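PDB 2QYH: hypothetical conserved protein from Geobacillus kaustophilus, which is of unknown function but probably acts as a magnesium-dependent phosphatase of the haloacid dehalogenase-like superfamily. Local coordinates for residues Gln145-Glu155 with Phe167-Leu178; Phe205-Glu213 with His228-Asp236. One frame throughout, in Å; residues are numbered along the deposited sequence.

Contact 1: Gln145-Glu155 with Phe167-Leu178; sequences QALLFCRAEEE and FVRWHDVSTDVL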
loop_
_atom_site.group_PDB
_atom_site.type_symbol
_atom_site.label_atom_id
_atom_site.label_comp_id
_atom_site.label_asym_id
_atom_site.label_seq_id
_atom_site.Cartn_x
_atom_site.Cartn_y
_atom_site.Cartn_z
ATOM N N GLN D 145 -9.568 17.332 1.673
ATOM C CA GLN D 145 -10.575 16.749 2.533
ATOM C C GLN D 145 -10.022 16.790 3.945
ATOM O O GLN D 145 -8.804 16.817 4.142
ATOM C CB GLN D 145 -10.838 15.308 2.091
ATOM C CG GLN D 145 -11.988 14.617 2.776
ATOM C CD GLN D 145 -12.346 13.308 2.095
ATOM O OE1 GLN D 145 -12.702 13.290 0.912
ATOM N NE2 GLN D 145 -12.255 12.202 2.837
ATOM N N ALA D 146 -10.909 16.818 4.929
ATOM C CA ALA D 146 -10.467 16.864 6.311
ATOM C C ALA D 146 -11.323 15.942 7.148
ATOM O O ALA D 146 -12.333 15.410 6.676
ATOM C CB ALA D 146 -10.542 18.295 6.845
ATOM N N LEU D 147 -10.901 15.751 8.392
ATOM C CA LEU D 147 -11.615 14.897 9.323
ATOM C C LEU D 147 -11.902 15.674 10.593
ATOM O O LEU D 147 -11.008 16.306 11.161
ATOM C CB LEU D 147 -10.774 13.666 9.653
ATOM C CG LEU D 147 -10.562 12.641 8.538
ATOM C CD1 LEU D 147 -9.454 11.688 8.934
ATOM C CD2 LEU D 147 -11.859 11.880 8.276
ATOM N N LEU D 148 -13.160 15.642 11.021
ATOM C CA LEU D 148 -13.570 16.321 12.243
ATOM C C LEU D 148 -13.852 15.236 13.257
ATOM O O LEU D 148 -14.595 14.294 12.974
ATOM C CB LEU D 148 -14.841 17.138 12.015
ATOM C CG LEU D 148 -15.422 17.823 13.257
ATOM C CD1 LEU D 148 -14.442 18.860 13.782
ATOM C CD2 LEU D 148 -16.737 18.479 12.904
ATOM N N PHE D 149 -13.255 15.356 14.435
ATOM C CA PHE D 149 -13.474 14.350 15.453
ATOM C C PHE D 149 -14.406 14.819 16.556
ATOM O O PHE D 149 -14.027 15.597 17.434
ATOM C CB PHE D 149 -12.138 13.886 16.021
ATOM C CG PHE D 149 -11.239 13.276 14.989
ATOM C CD1 PHE D 149 -10.474 14.080 14.154
ATOM C CD2 PHE D 149 -11.200 11.894 14.813
ATOM C CE1 PHE D 149 -9.685 13.521 13.155
ATOM C CE2 PHE D 149 -10.416 11.327 13.819
ATOM C CZ PHE D 149 -9.656 12.142 12.986
ATOM N N CYS D 150 -15.643 14.337 16.473
ATOM C CA CYS D 150 -16.690 14.648 17.427
ATOM C C CYS D 150 -17.780 13.614 17.193
ATOM O O CYS D 150 -17.808 12.958 16.145
ATOM C CB CYS D 150 -17.253 16.052 17.183
ATOM S SG CYS D 150 -18.416 16.158 15.805
ATOM N N ARG D 151 -18.680 13.476 18.165
ATOM C CA ARG D 151 -19.773 12.517 18.068
ATOM C C ARG D 151 -20.965 13.124 17.334
ATOM O O ARG D 151 -21.057 14.342 17.177
ATOM C CB ARG D 151 -20.180 12.049 19.469
ATOM C CG ARG D 151 -19.082 11.278 20.186
ATOM C CD ARG D 151 -19.416 11.019 21.647
ATOM N NE ARG D 151 -18.351 10.287 22.329
ATOM C CZ ARG D 151 -18.082 9.000 22.128
ATOM N NH1 ARG D 151 -18.807 8.293 21.266
ATOM N NH2 ARG D 151 -17.083 8.420 22.786
ATOM N N ALA D 152 -21.874 12.267 16.880
ATOM C CA ALA D 152 -23.050 12.715 16.143
ATOM C C ALA D 152 -23.901 13.722 16.921
ATOM O O ALA D 152 -24.587 14.557 16.328
ATOM C CB ALA D 152 -23.895 11.507 15.735
ATOM N N GLU D 153 -23.847 13.645 18.247
ATOM C CA GLU D 153 -24.608 14.548 19.103
ATOM C C GLU D 153 -24.037 15.963 19.083
ATOM O O GLU D 153 -24.729 16.917 19.432
ATOM C CB GLU D 153 -24.607 14.040 20.549
ATOM C CG GLU D 153 -25.144 12.629 20.734
ATOM C CD GLU D 153 -24.249 11.572 20.113
ATOM O OE1 GLU D 153 -23.073 11.473 20.522
ATOM O OE2 GLU D 153 -24.721 10.839 19.216
ATOM N N GLU D 154 -22.784 16.099 18.662
ATOM C CA GLU D 154 -22.123 17.400 18.643
ATOM C C GLU D 154 -21.983 18.079 17.274
ATOM O O GLU D 154 -21.597 19.252 17.201
ATOM C CB GLU D 154 -20.731 17.260 19.262
ATOM C CG GLU D 154 -20.704 16.470 20.558
ATOM C CD GLU D 154 -19.291 16.097 20.988
ATOM O OE1 GLU D 154 -18.658 15.250 20.318
ATOM O OE2 GLU D 154 -18.813 16.656 21.998
ATOM N N GLU D 155 -22.297 17.361 16.199
ATOM C CA GLU D 155 -22.145 17.898 14.843
ATOM C C GLU D 155 -23.102 19.005 14.383
ATOM O O GLU D 155 -22.701 19.878 13.613
ATOM C CB GLU D 155 -22.177 16.750 13.824
ATOM C CG GLU D 155 -23.472 15.964 13.822
ATOM C CD GLU D 155 -23.417 14.744 12.926
ATOM O OE1 GLU D 155 -22.493 13.921 13.108
ATOM O OE2 GLU D 155 -24.298 14.608 12.049
ATOM N N PHE D 167 -20.632 17.344 5.956
ATOM C CA PHE D 167 -20.139 16.419 6.962
ATOM C C PHE D 167 -20.817 15.060 6.797
ATOM O O PHE D 167 -22.034 14.942 6.939
ATOM C CB PHE D 167 -20.389 16.995 8.360
ATOM C CG PHE D 167 -19.756 18.345 8.578
ATOM C CD1 PHE D 167 -20.336 19.492 8.053
ATOM C CD2 PHE D 167 -18.543 18.461 9.259
ATOM C CE1 PHE D 167 -19.715 20.733 8.196
ATOM C CE2 PHE D 167 -17.916 19.700 9.407
ATOM C CZ PHE D 167 -18.498 20.834 8.876
ATOM N N VAL D 168 -20.020 14.044 6.476
ATOM C CA VAL D 168 -20.522 12.688 6.279
ATOM C C VAL D 168 -19.850 11.774 7.296
ATOM O O VAL D 168 -18.642 11.529 7.223
ATOM C CB VAL D 168 -20.204 12.179 4.854
ATOM C CG1 VAL D 168 -20.816 10.800 4.632
ATOM C CG2 VAL D 168 -20.722 13.173 3.824
ATOM N N ARG D 169 -20.636 11.266 8.239
ATOM C CA ARG D 169 -20.116 10.413 9.298
ATOM C C ARG D 169 -19.799 8.992 8.843
ATOM O O ARG D 169 -20.535 8.394 8.056
ATOM C CB ARG D 169 -21.115 10.397 10.466
ATOM C CG ARG D 169 -20.623 9.695 11.731
ATOM C CD ARG D 169 -21.462 10.093 12.946
ATOM N NE ARG D 169 -21.256 11.494 13.316
ATOM C CZ ARG D 169 -20.192 11.952 13.970
ATOM N NH1 ARG D 169 -19.227 11.124 14.342
ATOM N NH2 ARG D 169 -20.086 13.246 14.243
ATOM N N TRP D 170 -18.688 8.459 9.347
ATOM C CA TRP D 170 -18.252 7.106 9.012
ATOM C C TRP D 170 -17.795 6.359 10.265
ATOM O O TRP D 170 -17.508 5.162 10.210
ATOM C CB TRP D 170 -17.092 7.146 8.010
ATOM C CG TRP D 170 -15.919 7.919 8.517
ATOM C CD1 TRP D 170 -15.760 9.273 8.491
ATOM C CD2 TRP D 170 -14.768 7.389 9.192
ATOM N NE1 TRP D 170 -14.581 9.626 9.110
ATOM C CE2 TRP D 170 -13.955 8.495 9.547
ATOM C CE3 TRP D 170 -14.346 6.100 9.528
ATOM C CZ2 TRP D 170 -12.740 8.338 10.226
ATOM C CZ3 TRP D 170 -13.139 5.949 10.201
ATOM C CH2 TRP D 170 -12.350 7.065 10.542
ATOM N N HIS D 171 -17.708 7.068 11.387
ATOM C CA HIS D 171 -17.284 6.457 12.646
ATOM C C HIS D 171 -17.991 7.152 13.811
ATOM O O HIS D 171 -18.542 8.240 13.642
ATOM C CB HIS D 171 -15.756 6.564 12.784
ATOM C CG HIS D 171 -15.189 5.820 13.960
ATOM N ND1 HIS D 171 -15.076 6.380 15.214
ATOM C CD2 HIS D 171 -14.697 4.562 14.064
ATOM C CE1 HIS D 171 -14.535 5.502 16.040
ATOM N NE2 HIS D 171 -14.296 4.390 15.366
ATOM N N ASP D 172 -17.996 6.521 14.981
ATOM C CA ASP D 172 -18.637 7.100 16.159
ATOM C C ASP D 172 -18.031 8.427 16.558
ATOM O O ASP D 172 -18.733 9.314 17.037
ATOM C CB ASP D 172 -18.533 6.159 17.356
ATOM C CG ASP D 172 -19.586 5.081 17.332
ATOM O OD1 ASP D 172 -19.557 4.191 18.200
ATOM O OD2 ASP D 172 -20.450 5.136 16.434
ATOM N N VAL D 173 -16.728 8.572 16.369
ATOM C CA VAL D 173 -16.074 9.808 16.768
ATOM C C VAL D 173 -15.363 10.576 15.662
ATOM O O VAL D 173 -14.502 11.413 15.943
ATOM C CB VAL D 173 -15.063 9.544 17.909
ATOM C CG1 VAL D 173 -15.784 8.982 19.127
ATOM C CG2 VAL D 173 -13.993 8.579 17.443
ATOM N N SER D 174 -15.722 10.310 14.411
ATOM C CA SER D 174 -15.088 11.007 13.298
ATOM C C SER D 174 -15.997 11.087 12.078
ATOM O O SER D 174 -16.661 10.115 11.716
ATOM C CB SER D 174 -13.783 10.305 12.910
ATOM O OG SER D 174 -13.074 11.038 11.926
ATOM N N THR D 175 -16.015 12.251 11.441
ATOM C CA THR D 175 -16.836 12.452 10.254
ATOM C C THR D 175 -16.002 13.145 9.177
ATOM O O THR D 175 -15.124 13.948 9.493
ATOM C CB THR D 175 -18.068 13.316 10.580
ATOM O OG1 THR D 175 -18.881 13.448 9.409
ATOM C CG2 THR D 175 -17.637 14.700 11.057
ATOM N N ASP D 176 -16.275 12.832 7.911
ATOM C CA ASP D 176 -15.537 13.435 6.799
ATOM C C ASP D 176 -16.005 14.840 6.502
ATOM O O ASP D 176 -17.182 15.161 6.648
ATOM C CB ASP D 176 -15.693 12.623 5.509
ATOM C CG ASP D 176 -14.995 11.295 5.567
ATOM O OD1 ASP D 176 -13.813 11.258 5.970
ATOM O OD2 ASP D 176 -15.629 10.287 5.196
ATOM N N VAL D 177 -15.072 15.670 6.060
ATOM C CA VAL D 177 -15.377 17.046 5.711
ATOM C C VAL D 177 -15.051 17.253 4.230
ATOM O O VAL D 177 -13.883 17.335 3.848
ATOM C CB VAL D 177 -14.545 18.029 6.572
ATOM C CG1 VAL D 177 -14.903 19.469 6.221
ATOM C CG2 VAL D 177 -14.789 17.760 8.042
ATOM N N LEU D 178 -16.083 17.315 3.394
ATOM C CA LEU D 178 -15.877 17.522 1.963
ATOM C C LEU D 178 -16.532 18.840 1.580
ATOM O O LEU D 178 -17.309 19.402 2.349
ATOM C CB LEU D 178 -16.516 16.395 1.127
ATOM C CG LEU D 178 -16.937 15.047 1.724
ATOM C CD1 LEU D 178 -17.474 14.167 0.601
ATOM C CD2 LEU D 178 -15.773 14.362 2.422
HETATM O O HOH W 1 -21.702 9.250 16.868
HETATM O O HOH W 2 -21.419 14.411 10.210
HETATM O O HOH W 3 -24.021 11.697 11.871
#

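Contact 2: Phe205-Glu213 with His228-Asp236; sequences FGDGLNDIE and HEEVKRVAD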
loop_
_atom_site.group_PDB
_atom_site.type_symbol
_atom_site.label_atom_id
_atom_site.label_comp_id
_atom_site.label_asym_id
_atom_site.label_seq_id
_atom_site.Cartn_x
_atom_site.Cartn_y
_atom_site.Cartn_z
ATOM N N PHE D 205 -18.258 -0.439 -11.336
ATOM C CA PHE D 205 -18.556 -1.601 -10.500
ATOM C C PHE D 205 -18.562 -1.148 -9.049
ATOM O O PHE D 205 -17.573 -0.596 -8.564
ATOM C CB PHE D 205 -17.501 -2.702 -10.674
ATOM C CG PHE D 205 -17.619 -3.462 -11.955
ATOM C CD1 PHE D 205 -17.906 -4.824 -11.943
ATOM C CD2 PHE D 205 -17.406 -2.832 -13.176
ATOM C CE1 PHE D 205 -17.972 -5.554 -13.136
ATOM C CE2 PHE D 205 -17.470 -3.545 -14.369
ATOM C CZ PHE D 205 -17.752 -4.912 -14.354
ATOM N N GLY D 206 -19.673 -1.390 -8.359
ATOM C CA GLY D 206 -19.786 -0.985 -6.970
ATOM C C GLY D 206 -20.424 -2.041 -6.094
ATOM O O GLY D 206 -21.031 -2.996 -6.586
ATOM N N ASP D 207 -20.319 -1.843 -4.785
ATOM C CA ASP D 207 -20.838 -2.797 -3.822
ATOM C C ASP D 207 -21.579 -2.154 -2.654
ATOM O O ASP D 207 -22.512 -2.735 -2.109
ATOM C CB ASP D 207 -19.665 -3.627 -3.302
ATOM C CG ASP D 207 -20.027 -4.475 -2.109
ATOM O OD1 ASP D 207 -20.753 -5.481 -2.284
ATOM O OD2 ASP D 207 -19.579 -4.125 -0.994
ATOM N N GLY D 208 -21.173 -0.956 -2.263
ATOM C CA GLY D 208 -21.824 -0.313 -1.138
ATOM C C GLY D 208 -22.719 0.853 -1.481
ATOM O O GLY D 208 -22.756 1.329 -2.621
ATOM N N LEU D 209 -23.439 1.319 -0.468
ATOM C CA LEU D 209 -24.364 2.436 -0.605
ATOM C C LEU D 209 -23.664 3.693 -1.117
ATOM O O LEU D 209 -24.277 4.523 -1.790
ATOM C CB LEU D 209 -25.015 2.718 0.745
ATOM C CG LEU D 209 -25.694 1.520 1.422
ATOM C CD1 LEU D 209 -26.090 1.904 2.836
ATOM C CD2 LEU D 209 -26.913 1.074 0.607
ATOM N N ASN D 210 -22.380 3.839 -0.803
ATOM C CA ASN D 210 -21.643 5.010 -1.269
ATOM C C ASN D 210 -21.364 4.910 -2.773
ATOM O O ASN D 210 -20.870 5.852 -3.394
ATOM C CB ASN D 210 -20.340 5.186 -0.473
ATOM C CG ASN D 210 -19.345 4.069 -0.704
ATOM O OD1 ASN D 210 -19.661 3.041 -1.298
ATOM N ND2 ASN D 210 -18.128 4.266 -0.218
ATOM N N ASP D 211 -21.716 3.766 -3.351
ATOM C CA ASP D 211 -21.534 3.540 -4.772
ATOM C C ASP D 211 -22.812 3.786 -5.570
ATOM O O ASP D 211 -22.793 3.747 -6.804
ATOM C CB ASP D 211 -21.065 2.107 -5.026
ATOM C CG ASP D 211 -19.680 1.840 -4.477
ATOM O OD1 ASP D 211 -18.776 2.656 -4.752
ATOM O OD2 ASP D 211 -19.485 0.816 -3.785
ATOM N N ILE D 212 -23.919 4.047 -4.878
ATOM C CA ILE D 212 -25.194 4.256 -5.552
ATOM C C ILE D 212 -25.229 5.396 -6.551
ATOM O O ILE D 212 -25.675 5.212 -7.686
ATOM C CB ILE D 212 -26.342 4.443 -4.537
ATOM C CG1 ILE D 212 -26.667 3.098 -3.874
ATOM C CG2 ILE D 212 -27.572 5.000 -5.233
ATOM C CD1 ILE D 212 -27.686 3.187 -2.763
ATOM N N GLU D 213 -24.768 6.574 -6.147
ATOM C CA GLU D 213 -24.783 7.710 -7.060
ATOM C C GLU D 213 -23.944 7.403 -8.295
ATOM O O GLU D 213 -24.371 7.638 -9.425
ATOM C CB GLU D 213 -24.255 8.966 -6.369
ATOM C CG GLU D 213 -24.225 10.180 -7.277
ATOM C CD GLU D 213 -23.419 11.317 -6.694
ATOM O OE1 GLU D 213 -22.351 11.036 -6.094
ATOM O OE2 GLU D 213 -23.843 12.485 -6.848
ATOM N N HIS D 228 -25.676 -4.503 -1.413
ATOM C CA HIS D 228 -26.923 -4.112 -0.766
ATOM C C HIS D 228 -27.995 -3.986 -1.861
ATOM O O HIS D 228 -27.703 -3.582 -2.994
ATOM C CB HIS D 228 -26.708 -2.795 -0.021
ATOM C CG HIS D 228 -27.865 -2.371 0.828
ATOM N ND1 HIS D 228 -29.025 -1.845 0.299
ATOM C CD2 HIS D 228 -27.996 -2.290 2.174
ATOM C CE1 HIS D 228 -29.814 -1.448 1.282
ATOM N NE2 HIS D 228 -29.214 -1.706 2.429
ATOM N N GLU D 229 -29.236 -4.333 -1.544
ATOM C CA GLU D 229 -30.266 -4.283 -2.567
ATOM C C GLU D 229 -30.532 -2.901 -3.121
ATOM O O GLU D 229 -30.983 -2.781 -4.264
ATOM C CB GLU D 229 -31.563 -4.907 -2.067
ATOM C CG GLU D 229 -31.424 -6.390 -1.803
ATOM C CD GLU D 229 -32.709 -7.011 -1.340
ATOM O OE1 GLU D 229 -33.408 -6.388 -0.509
ATOM O OE2 GLU D 229 -33.010 -8.129 -1.808
ATOM N N GLU D 230 -30.252 -1.855 -2.342
ATOM C CA GLU D 230 -30.460 -0.485 -2.838
ATOM C C GLU D 230 -29.402 -0.138 -3.894
ATOM O O GLU D 230 -29.579 0.786 -4.697
ATOM C CB GLU D 230 -30.397 0.526 -1.694
ATOM C CG GLU D 230 -31.625 0.559 -0.792
ATOM C CD GLU D 230 -32.915 0.894 -1.539
ATOM O OE1 GLU D 230 -32.856 1.538 -2.607
ATOM O OE2 GLU D 230 -34.000 0.522 -1.041
ATOM N N VAL D 231 -28.306 -0.897 -3.874
ATOM C CA VAL D 231 -27.209 -0.738 -4.814
ATOM C C VAL D 231 -27.577 -1.497 -6.087
ATOM O O VAL D 231 -27.363 -1.010 -7.201
ATOM C CB VAL D 231 -25.899 -1.324 -4.239
ATOM C CG1 VAL D 231 -24.776 -1.205 -5.262
ATOM C CG2 VAL D 231 -25.531 -0.615 -2.931
ATOM N N LYS D 232 -28.136 -2.690 -5.909
ATOM C CA LYS D 232 -28.552 -3.520 -7.030
ATOM C C LYS D 232 -29.717 -2.871 -7.766
ATOM O O LYS D 232 -29.874 -3.048 -8.973
ATOM C CB LYS D 232 -28.992 -4.900 -6.546
ATOM C CG LYS D 232 -27.947 -5.665 -5.779
ATOM C CD LYS D 232 -28.291 -7.145 -5.742
ATOM C CE LYS D 232 -27.204 -7.965 -5.055
ATOM N NZ LYS D 232 -27.466 -9.427 -5.183
ATOM N N ARG D 233 -30.540 -2.123 -7.040
ATOM C CA ARG D 233 -31.692 -1.484 -7.655
ATOM C C ARG D 233 -31.284 -0.549 -8.785
ATOM O O ARG D 233 -31.893 -0.560 -9.859
ATOM C CB ARG D 233 -32.500 -0.692 -6.620
ATOM C CG ARG D 233 -33.783 -0.110 -7.189
ATOM C CD ARG D 233 -34.156 1.182 -6.505
ATOM N NE ARG D 233 -34.533 0.983 -5.110
ATOM C CZ ARG D 233 -35.772 1.119 -4.654
ATOM N NH1 ARG D 233 -36.745 1.454 -5.491
ATOM N NH2 ARG D 233 -36.039 0.928 -3.367
ATOM N N VAL D 234 -30.255 0.257 -8.539
ATOM C CA VAL D 234 -29.785 1.215 -9.530
ATOM C C VAL D 234 -28.819 0.632 -10.538
ATOM O O VAL D 234 -28.483 1.298 -11.514
ATOM C CB VAL D 234 -29.097 2.435 -8.873
ATOM C CG1 VAL D 234 -30.076 3.150 -7.961
ATOM C CG2 VAL D 234 -27.847 1.990 -8.105
ATOM N N ALA D 235 -28.369 -0.598 -10.311
ATOM C CA ALA D 235 -27.430 -1.231 -11.235
ATOM C C ALA D 235 -28.123 -1.720 -12.503
ATOM O O ALA D 235 -29.227 -2.252 -12.449
ATOM C CB ALA D 235 -26.719 -2.399 -10.548
ATOM N N ASP D 236 -27.465 -1.538 -13.642
ATOM C CA ASP D 236 -28.010 -1.979 -14.921
ATOM C C ASP D 236 -27.742 -3.471 -15.072
ATOM O O ASP D 236 -28.336 -4.148 -15.910
ATOM C CB ASP D 236 -27.334 -1.233 -16.065
ATOM C CG ASP D 236 -27.592 0.248 -16.023
ATOM O OD1 ASP D 236 -28.696 0.660 -16.419
ATOM O OD2 ASP D 236 -26.699 1.005 -15.584
#

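Contact 1: Gln145-Glu155 with Phe167-Leu178
Arg169 reaches across to grip two acceptors with the edge of its guanidinium group. Arg169 NE and NH2 both meet OE1 of Glu155, side-on, each at 2.7 Å, in a salt bridge whose carboxylate and guanidinium planes lie only 25° apart. Arg169 NH1 and NH2 converge end-on upon the carbonyl O of Cys150, with NH1 2.9 Å from it. A bend at chi3 (-68°) turns the head of the arginine to that loop, and NH1 also donates to His171 O. An alanine at this position would probably leave the Glu155 carboxylate without its charged mate and the Cys150 carbonyl without two donors, freeing the loop after the strand to shift.

Backbone bonds tie the strands themselves. Ala146 pairs with Val177 and Leu148 with Thr175 as antiparallel hydrogen-bonded pairs, Leu148 N to Thr175 O being 3.0 Å and nearly straight at 174°. Strand 145-148 is the middle of a five-stranded antiparallel sheet, flanked by 101-104 and 174-179, consistent with the cap domain of Cof-type HAD hydrolases.

Apolar contacts work on both faces. On one, Leu148 CD2 lies 3.9 Å from Phe167 CE2 and its CB rests against Val177 CG2, where helix 84-96 packs against them. On the other, Leu147 CD2 reaches Trp170, 4.1 Å from CZ2, the two side chains crossing at about a right angle.

Flat groups also take neighbours over a face: Ser174 OG sits over the Phe149 ring, 3.3 Å from CE2, near helix 117-124, and Val173 CG1 lies over the Arg151 guanidinium, 3.8 Å from CZ. Water 1 bridges Ala152 N and Asp172 O.

Contact 2: Phe205-Glu213 with His228-Asp236
Gly206 ends its strand close to Val231, whose two methyls lie against the backbone that follows. CG2 of Val231 is 3.8 Å from Asp207 O and 3.4 Å from Gly208 O, so at these two residues the backbone itself meets the valine. Asp207 and Gly208 both donate their backbone N-H to OD2 of Asp211, at 3.0 and 2.9 Å; the first comes from above the carboxylate plane, the second on the anti lone pair. These two bonds fold the loop back on itself and hold the carboxylate's rotation, while OD1 forms a salt bridge with Lys184.

Gly206 to Asp211 reads GDGLND, matching the fourth conserved motif of HAD phosphatases, whose acidic residues commonly bind magnesium. Asp211 OD2 also lies close to Asp9 OD2 of the probable DxDx(T/V) motif, which places this loop at the likely active site, at the carboxyl end of strand 202-206.

Leu209 extends its side chain to the N-cap of helix 229-234. Leu209 CD2 stands 3.6 Å from the centroid of the His228 ring, 13° off the normal, a CH-pi contact over one face. The ring is fixed from its edge as well: His228 is the N-cap residue, and its ND1 accepts from Glu230 N at 2.9 Å in the ring plane.

Ile212, in helix 212-217, completes the packing. With CG1 beside the backbone N (chi1 -73°), its longer branch runs to the neighbouring helix, Ile212 CD1 lying 3.6 Å from Glu230 O. Meanwhile, CG2 of Ile212 meets Val234, 4.1 Å from CG1 of that valine.

From the N terminus, the chain first builds much of the eight-stranded mixed sheet, strands 5-8 to 75-79, before entering the cap-like antiparallel sheet. There contact 1 closes a short loop of 11 residues carrying helix 156-161, and joins the central strand to the two strands on one side of it. The chain then returns through helix 184-195 to strand 202-206, and contact 2 closes a loop of 14 residues holding strand 220-223, bringing two successive helices of the parallel part together. The contacts lie in series, neither nested nor crossed. The centres of contact 1 and contact 2 are about 23 Å apart; the nearest atoms of contact 1 and contact 2 are about 8 Å apart, without touching.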